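Local coordinates for protein CPI (Ascaris lumbricoides, PDB 4IT7) that probably inhibits cysteine proteases of the papain type, as a roundworm member of the cystatin family, at residues D36-S47 with E61-N72; T86-I94 with I105-A113. All coordinates share one frame; numbering follows the deposited sequence.

Overall arrangement
Contacts 1 and 2 are two antiparallel hairpin pairings of a single sheet that wraps around helix 17-33, the cystatin fold. They follow each other along the chain and are stitched together where strand 56-70 lies beside strand 88-97: Leu-62 N reaches Cys-90 O at 2.8 Å and Ile-64 N reaches Gln-88 O at 2.7 Å. Contact 1 is partly buried, interrupted by several bulges, and adds to its backbone bonds side-chain hydrogen bonds to main-chain carbonyls at the end beside the C-terminal part of helix 17-33. Contact 2 is a surface contact that joins the edge strand 102-112 to the inner strand 88-97; it has one bulge and a disulfide bridging its two strands. Both send aliphatic side chains to the helix.

Contact 1 of 2, residues D36-S47 with E61-N72; sequences DLFQQTIVKVIS and ELLIAPTSCRKN
Strands 38-42 and 44-47 both run antiparallel to strand 61-67, at 143° and 146°, with the chain turning a corner at Val-43. Two classic beta bulges mark this ladder: Val-43 and Lys-44 both face Leu-63, whose O accepts from both their N atoms, and Ile-46 and Ser-47 both face Glu-61. A further bulge shifts the register by two between Phe-38 and Gln-40.

Gln-39 O is gripped twice by Thr-67, from its N nearly in line with the carbonyl and from its OG1, which stands above the carbonyl plane at 2.9 Å. The same OG1 accepts from Cys-69 N, forming an ST turn that holds the hydroxyl in place. Gln-40 folds back through chi2 (-53°), which brings its amide against the backbone of Pro-66, OE1 lying 3.2 Å from Pro-66 CA, and lets NE2 donate to Phe-38 O at 2.7 Å. Its CB meets Ile-64 CD1 at 3.6 Å, the two side chains crossing at about a right angle. Lys-71 closes the far end, with N bonded to Leu-37 O and NZ to Asp-36 O, both main-chain oxygens; NZ also reaches Asn-31 O. At the opposite end Ser-47 OG donates to the anti lone pair of Glu-61 OE1 at 2.6 Å. Between these ends, Val-43 lays CG1 against Leu-63 CD2 and CG2 against Ala-65 CB, both at 3.7 Å.

Ile-42, Val-45 and Leu-62 pack on helix 17-33; Leu-62 also touches Val-92, and Ile-64 touches Cys-90, of strand 88-97. Beyond the corner at Ser-68, the disulfide from Cys-69 to Cys-79 ties this hairpin to the following loop.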
# COMPACT_ATOMS: atom_id res chain seq x y z
N ASP A 36 -4.75 8.67 -11.68
CA ASP A 36 -6.02 8.02 -11.96
C ASP A 36 -7.15 8.84 -11.30
O ASP A 36 -6.96 9.38 -10.23
CB ASP A 36 -5.96 6.60 -11.42
CG ASP A 36 -6.91 5.66 -12.12
OD1 ASP A 36 -8.08 6.03 -12.41
OD2 ASP A 36 -6.48 4.51 -12.37
N LEU A 37 -8.30 8.97 -11.97
CA LEU A 37 -9.46 9.63 -11.39
C LEU A 37 -10.19 8.74 -10.41
O LEU A 37 -10.98 9.22 -9.58
CB LEU A 37 -10.45 10.02 -12.52
CG LEU A 37 -10.44 11.47 -13.08
CD1 LEU A 37 -10.86 12.48 -12.01
CD2 LEU A 37 -9.09 11.89 -13.67
N PHE A 38 -10.01 7.43 -10.54
CA PHE A 38 -10.77 6.45 -9.73
C PHE A 38 -9.87 5.88 -8.62
O PHE A 38 -8.68 5.57 -8.86
CB PHE A 38 -11.27 5.29 -10.62
CG PHE A 38 -12.38 5.68 -11.56
CD1 PHE A 38 -13.71 5.40 -11.24
CD2 PHE A 38 -12.10 6.32 -12.78
CE1 PHE A 38 -14.74 5.77 -12.09
CE2 PHE A 38 -13.14 6.70 -13.64
CZ PHE A 38 -14.46 6.42 -13.29
N GLN A 39 -10.43 5.76 -7.41
CA GLN A 39 -9.78 5.10 -6.29
C GLN A 39 -9.41 3.69 -6.65
O GLN A 39 -10.15 3.01 -7.40
CB GLN A 39 -10.76 4.98 -5.13
CG GLN A 39 -11.47 6.28 -4.87
CD GLN A 39 -11.13 6.85 -3.52
OE1 GLN A 39 -9.96 7.21 -3.23
NE2 GLN A 39 -12.15 6.93 -2.68
N GLN A 40 -8.28 3.25 -6.09
CA GLN A 40 -7.83 1.87 -6.20
C GLN A 40 -8.08 1.21 -4.84
O GLN A 40 -8.21 1.88 -3.82
CB GLN A 40 -6.34 1.81 -6.56
CG GLN A 40 -5.89 2.58 -7.81
CD GLN A 40 -6.73 2.21 -9.02
OE1 GLN A 40 -6.58 1.12 -9.60
NE2 GLN A 40 -7.63 3.11 -9.42
N THR A 41 -8.16 -0.12 -4.84
CA THR A 41 -8.37 -0.83 -3.62
C THR A 41 -7.35 -1.95 -3.58
O THR A 41 -6.77 -2.31 -4.63
CB THR A 41 -9.81 -1.35 -3.47
OG1 THR A 41 -9.97 -1.85 -2.14
CG2 THR A 41 -10.13 -2.48 -4.44
N ILE A 42 -7.08 -2.44 -2.38
CA ILE A 42 -6.13 -3.53 -2.23
C ILE A 42 -6.93 -4.80 -2.49
O ILE A 42 -7.96 -5.04 -1.88
CB ILE A 42 -5.48 -3.58 -0.83
CG1 ILE A 42 -4.49 -2.42 -0.59
CG2 ILE A 42 -4.68 -4.87 -0.61
CD1 ILE A 42 -4.49 -2.05 0.90
N VAL A 43 -6.45 -5.60 -3.43
CA VAL A 43 -6.92 -6.99 -3.54
C VAL A 43 -6.25 -7.86 -2.47
O VAL A 43 -6.91 -8.48 -1.61
CB VAL A 43 -6.65 -7.49 -4.97
CG1 VAL A 43 -7.05 -8.96 -5.13
CG2 VAL A 43 -7.44 -6.61 -5.93
N LYS A 44 -4.92 -7.87 -2.48
CA LYS A 44 -4.20 -8.55 -1.41
C LYS A 44 -2.79 -8.00 -1.18
O LYS A 44 -2.11 -7.48 -2.10
CB LYS A 44 -4.12 -10.06 -1.69
CG LYS A 44 -3.26 -10.44 -2.90
CD LYS A 44 -2.93 -11.93 -2.89
CE LYS A 44 -4.12 -12.75 -2.38
NZ LYS A 44 -4.01 -14.17 -2.80
N VAL A 45 -2.35 -8.19 0.05
CA VAL A 45 -0.97 -7.96 0.33
C VAL A 45 -0.22 -9.20 -0.17
O VAL A 45 -0.28 -10.23 0.44
CB VAL A 45 -0.71 -7.67 1.83
CG1 VAL A 45 0.70 -7.18 2.01
CG2 VAL A 45 -1.70 -6.63 2.39
N ILE A 46 0.51 -9.07 -1.28
CA ILE A 46 1.29 -10.20 -1.86
C ILE A 46 2.45 -10.60 -0.92
O ILE A 46 2.60 -11.77 -0.56
CB ILE A 46 1.86 -9.81 -3.22
CG1 ILE A 46 0.74 -9.52 -4.20
CG2 ILE A 46 2.82 -10.83 -3.80
CD1 ILE A 46 1.26 -8.69 -5.38
N SER A 47 3.27 -9.63 -0.49
CA SER A 47 4.34 -9.93 0.46
C SER A 47 4.67 -8.77 1.42
O SER A 47 4.23 -7.63 1.21
CB SER A 47 5.58 -10.35 -0.29
OG SER A 47 6.09 -9.27 -1.03
N GLU A 61 4.47 -5.56 -1.06
CA GLU A 61 3.97 -5.65 -2.41
C GLU A 61 2.49 -5.79 -2.26
O GLU A 61 2.02 -6.72 -1.63
CB GLU A 61 4.48 -6.87 -3.11
CG GLU A 61 5.85 -6.76 -3.74
CD GLU A 61 6.24 -8.11 -4.36
OE1 GLU A 61 6.31 -9.11 -3.62
OE2 GLU A 61 6.42 -8.19 -5.58
N LEU A 62 1.77 -4.87 -2.89
CA LEU A 62 0.33 -4.82 -2.84
C LEU A 62 -0.20 -5.10 -4.22
O LEU A 62 0.27 -4.54 -5.22
CB LEU A 62 -0.14 -3.42 -2.37
CG LEU A 62 0.43 -2.95 -1.00
CD1 LEU A 62 0.00 -1.52 -0.67
CD2 LEU A 62 -0.03 -3.86 0.12
N LEU A 63 -1.21 -5.97 -4.27
CA LEU A 63 -1.94 -6.17 -5.51
C LEU A 63 -3.18 -5.29 -5.41
O LEU A 63 -4.01 -5.47 -4.48
CB LEU A 63 -2.37 -7.66 -5.63
CG LEU A 63 -3.28 -7.97 -6.81
CD1 LEU A 63 -2.57 -7.61 -8.12
CD2 LEU A 63 -3.72 -9.46 -6.76
N ILE A 64 -3.34 -4.35 -6.35
CA ILE A 64 -4.43 -3.38 -6.25
C ILE A 64 -5.30 -3.41 -7.50
O ILE A 64 -4.79 -3.72 -8.60
CB ILE A 64 -3.92 -1.93 -5.91
CG1 ILE A 64 -3.27 -1.28 -7.14
CG2 ILE A 64 -2.94 -1.94 -4.71
CD1 ILE A 64 -3.19 0.23 -7.05
N ALA A 65 -6.58 -3.05 -7.34
CA ALA A 65 -7.52 -2.98 -8.47
C ALA A 65 -8.28 -1.67 -8.49
O ALA A 65 -8.57 -1.14 -7.44
CB ALA A 65 -8.51 -4.16 -8.44
N PRO A 66 -8.71 -1.20 -9.70
CA PRO A 66 -9.57 -0.00 -9.75
C PRO A 66 -10.91 -0.29 -9.15
O PRO A 66 -11.31 -1.44 -9.10
CB PRO A 66 -9.66 0.32 -11.24
CG PRO A 66 -9.39 -0.97 -11.93
CD PRO A 66 -8.42 -1.72 -11.06
N THR A 67 -11.57 0.75 -8.65
CA THR A 67 -12.95 0.64 -8.14
C THR A 67 -13.75 1.60 -9.00
O THR A 67 -13.18 2.23 -9.90
CB THR A 67 -13.10 1.08 -6.65
OG1 THR A 67 -12.88 2.50 -6.53
CG2 THR A 67 -12.13 0.27 -5.71
N SER A 68 -15.04 1.76 -8.70
CA SER A 68 -15.79 2.80 -9.39
C SER A 68 -15.99 4.08 -8.55
O SER A 68 -16.74 4.98 -8.91
CB SER A 68 -17.12 2.25 -9.87
OG SER A 68 -17.96 2.11 -8.75
N CYS A 69 -15.29 4.14 -7.45
CA CYS A 69 -15.30 5.29 -6.61
C CYS A 69 -14.41 6.35 -7.22
O CYS A 69 -13.24 6.16 -7.35
CB CYS A 69 -14.87 4.90 -5.21
SG CYS A 69 -16.09 3.97 -4.27
N ARG A 70 -15.00 7.45 -7.63
CA ARG A 70 -14.26 8.50 -8.24
C ARG A 70 -13.58 9.26 -7.15
O ARG A 70 -14.13 9.42 -6.11
CB ARG A 70 -15.15 9.39 -9.10
CG ARG A 70 -14.38 10.41 -9.91
CD ARG A 70 -15.16 11.14 -11.00
NE ARG A 70 -16.31 11.89 -10.49
CZ ARG A 70 -17.57 11.46 -10.57
NH1 ARG A 70 -17.85 10.31 -11.13
NH2 ARG A 70 -18.54 12.19 -10.08
N LYS A 71 -12.36 9.68 -7.40
CA LYS A 71 -11.61 10.52 -6.47
C LYS A 71 -12.24 11.90 -6.32
O LYS A 71 -12.01 12.59 -5.38
CB LYS A 71 -10.14 10.64 -6.91
CG LYS A 71 -9.24 9.50 -6.47
CD LYS A 71 -7.79 9.75 -6.75
CE LYS A 71 -7.08 8.49 -7.12
NZ LYS A 71 -5.85 8.76 -7.85
N ASN A 72 -13.03 12.30 -7.30
CA ASN A 72 -13.68 13.60 -7.28
C ASN A 72 -14.97 13.59 -6.53
O ASN A 72 -15.82 14.38 -6.78
CB ASN A 72 -13.89 14.11 -8.70
CG ASN A 72 -12.64 14.70 -9.27
OD1 ASN A 72 -11.75 15.08 -8.51
ND2 ASN A 72 -12.53 14.77 -10.56

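Contact 2 of 2, residues T86-I94 with I105-A113; sequences TKQICTVAI and ITIKECKSA
Strand 88-94 pairs antiparallel with strand 105-112 at 166°, in a ladder that runs from Ile-94 opposite Ile-105 to Gln-88 opposite Ser-112 and is broken by a classic beta bulge, Lys-108 and Glu-109 both facing Thr-91. Thr-91 O takes a 2.7 Å bond from Lys-108 N and a weak one from Glu-109 N.

Cys-90 and Cys-110 form a non-hydrogen-bonded pair joined by a disulfide with SG to SG at 2.0 Å. In each, SG lies anti to the carbonyl carbon, and the bridge closes at a chi3 of 108° with Cys-90 CA and Cys-110 CA 3.9 Å apart. Such a cross-strand disulfide near the C-terminus is characteristic of secreted cystatins, and here it fastens the edge strand to the sheet.

On the same face, Val-92 CG1 meets Ile-105 CG2 at 3.7 Å and Ile-107 CD1 at 3.8 Å, while Ile-94 lies alongside Ile-105; these four aliphatic residues pack on helix 17-33. The other face is more polar: Lys-111 NZ makes a 2.9 Å salt bridge to Glu-109 OE2 within the edge strand. There Ala-113 CB also covers Ile-89 CG1, and its N donates to Lys-87 O, extending the pairing to the last residue.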
# COMPACT_ATOMS: atom_id res chain seq x y z
N THR A 86 -7.95 -3.69 -14.64
CA THR A 86 -6.52 -3.84 -14.76
C THR A 86 -5.84 -3.63 -13.43
O THR A 86 -5.61 -2.54 -13.01
CB THR A 86 -5.92 -2.81 -15.67
OG1 THR A 86 -6.88 -2.48 -16.67
CG2 THR A 86 -4.67 -3.37 -16.28
N LYS A 87 -5.51 -4.72 -12.79
CA LYS A 87 -4.81 -4.77 -11.54
C LYS A 87 -3.35 -4.27 -11.65
O LYS A 87 -2.72 -4.35 -12.72
CB LYS A 87 -4.89 -6.20 -10.99
CG LYS A 87 -6.29 -6.63 -10.59
CD LYS A 87 -6.49 -8.13 -10.83
CE LYS A 87 -7.93 -8.48 -11.24
NZ LYS A 87 -8.33 -7.74 -12.47
N GLN A 88 -2.83 -3.71 -10.57
CA GLN A 88 -1.41 -3.37 -10.53
C GLN A 88 -0.78 -3.98 -9.31
O GLN A 88 -1.48 -4.36 -8.36
CB GLN A 88 -1.25 -1.88 -10.48
CG GLN A 88 -1.55 -1.22 -11.79
CD GLN A 88 -1.43 0.27 -11.66
OE1 GLN A 88 -2.36 0.92 -11.25
NE2 GLN A 88 -0.26 0.81 -11.99
N ILE A 89 0.55 -4.12 -9.38
CA ILE A 89 1.39 -4.47 -8.24
C ILE A 89 2.30 -3.29 -7.93
O ILE A 89 3.06 -2.79 -8.79
CB ILE A 89 2.25 -5.71 -8.47
CG1 ILE A 89 1.35 -6.91 -8.76
CG2 ILE A 89 3.09 -6.00 -7.21
CD1 ILE A 89 2.09 -8.07 -9.37
N CYS A 90 2.18 -2.83 -6.70
CA CYS A 90 2.91 -1.68 -6.24
C CYS A 90 3.81 -2.18 -5.13
O CYS A 90 3.33 -2.92 -4.25
CB CYS A 90 1.94 -0.63 -5.75
SG CYS A 90 0.72 -0.06 -6.99
N THR A 91 5.11 -1.87 -5.27
CA THR A 91 6.10 -1.98 -4.23
C THR A 91 6.14 -0.65 -3.43
O THR A 91 6.26 0.46 -3.98
CB THR A 91 7.46 -2.32 -4.86
OG1 THR A 91 7.30 -3.52 -5.62
CG2 THR A 91 8.54 -2.54 -3.80
N VAL A 92 5.96 -0.79 -2.13
CA VAL A 92 5.86 0.31 -1.19
C VAL A 92 6.85 0.04 -0.05
O VAL A 92 6.93 -1.11 0.44
CB VAL A 92 4.46 0.41 -0.56
CG1 VAL A 92 4.31 1.73 0.20
CG2 VAL A 92 3.37 0.31 -1.61
N ALA A 93 7.62 1.07 0.32
CA ALA A 93 8.54 1.03 1.44
C ALA A 93 8.06 2.00 2.52
O ALA A 93 7.72 3.18 2.26
CB ALA A 93 9.96 1.35 0.99
N ILE A 94 7.92 1.47 3.72
CA ILE A 94 7.59 2.30 4.83
C ILE A 94 8.70 2.30 5.89
O ILE A 94 9.17 1.23 6.33
CB ILE A 94 6.19 2.07 5.39
CG1 ILE A 94 6.29 2.01 6.87
CG2 ILE A 94 5.44 0.91 4.72
CD1 ILE A 94 5.25 2.91 7.51
N ILE A 105 6.22 6.97 4.17
CA ILE A 105 5.75 5.96 3.19
C ILE A 105 6.16 6.35 1.76
O ILE A 105 5.73 7.38 1.26
CB ILE A 105 4.22 5.76 3.31
CG1 ILE A 105 3.90 5.15 4.65
CG2 ILE A 105 3.70 4.83 2.21
CD1 ILE A 105 2.45 5.26 5.03
N THR A 106 6.99 5.53 1.12
CA THR A 106 7.47 5.74 -0.24
C THR A 106 6.82 4.73 -1.19
O THR A 106 7.00 3.52 -1.01
CB THR A 106 8.98 5.52 -0.29
OG1 THR A 106 9.61 6.49 0.55
CG2 THR A 106 9.50 5.65 -1.69
N ILE A 107 6.07 5.19 -2.18
CA ILE A 107 5.61 4.28 -3.26
C ILE A 107 6.74 4.16 -4.23
O ILE A 107 7.07 5.14 -4.87
CB ILE A 107 4.40 4.78 -4.06
CG1 ILE A 107 3.32 5.38 -3.15
CG2 ILE A 107 3.90 3.66 -4.98
CD1 ILE A 107 2.80 4.44 -2.07
N LYS A 108 7.29 2.96 -4.36
CA LYS A 108 8.53 2.73 -5.05
C LYS A 108 8.34 2.55 -6.56
O LYS A 108 9.14 3.01 -7.39
CB LYS A 108 9.19 1.50 -4.42
CG LYS A 108 10.69 1.62 -4.17
CD LYS A 108 11.00 2.52 -2.99
CE LYS A 108 12.46 2.95 -3.02
NZ LYS A 108 12.80 3.98 -4.06
N GLU A 109 7.26 1.86 -6.91
CA GLU A 109 6.88 1.62 -8.30
C GLU A 109 5.55 0.92 -8.23
O GLU A 109 5.35 0.13 -7.32
CB GLU A 109 7.88 0.69 -8.99
CG GLU A 109 7.47 -0.77 -8.90
CD GLU A 109 8.44 -1.71 -9.57
OE1 GLU A 109 9.57 -1.29 -9.90
OE2 GLU A 109 8.05 -2.88 -9.79
N CYS A 110 4.64 1.24 -9.15
CA CYS A 110 3.49 0.38 -9.55
C CYS A 110 3.61 -0.09 -11.02
O CYS A 110 4.11 0.63 -11.88
CB CYS A 110 2.15 1.10 -9.39
SG CYS A 110 1.63 1.62 -7.72
N LYS A 111 3.14 -1.29 -11.32
CA LYS A 111 3.21 -1.75 -12.69
C LYS A 111 2.03 -2.67 -12.92
O LYS A 111 1.48 -3.22 -11.94
CB LYS A 111 4.52 -2.50 -12.94
CG LYS A 111 4.45 -3.93 -12.47
CD LYS A 111 5.83 -4.56 -12.40
CE LYS A 111 5.86 -5.52 -11.23
NZ LYS A 111 7.23 -5.47 -10.66
N SER A 112 1.65 -2.84 -14.19
CA SER A 112 0.57 -3.75 -14.61
C SER A 112 0.85 -5.16 -14.20
O SER A 112 1.94 -5.69 -14.42
CB SER A 112 0.33 -3.70 -16.11
OG SER A 112 0.52 -2.37 -16.57
N ALA A 113 -0.13 -5.76 -13.56
CA ALA A 113 -0.12 -7.16 -13.25
C ALA A 113 -1.17 -7.82 -14.13
O ALA A 113 -2.00 -7.11 -14.75
CB ALA A 113 -0.43 -7.38 -11.79
OXT ALA A 113 -1.21 -9.05 -14.20
O HOH W 1 9.76 5.37 3.08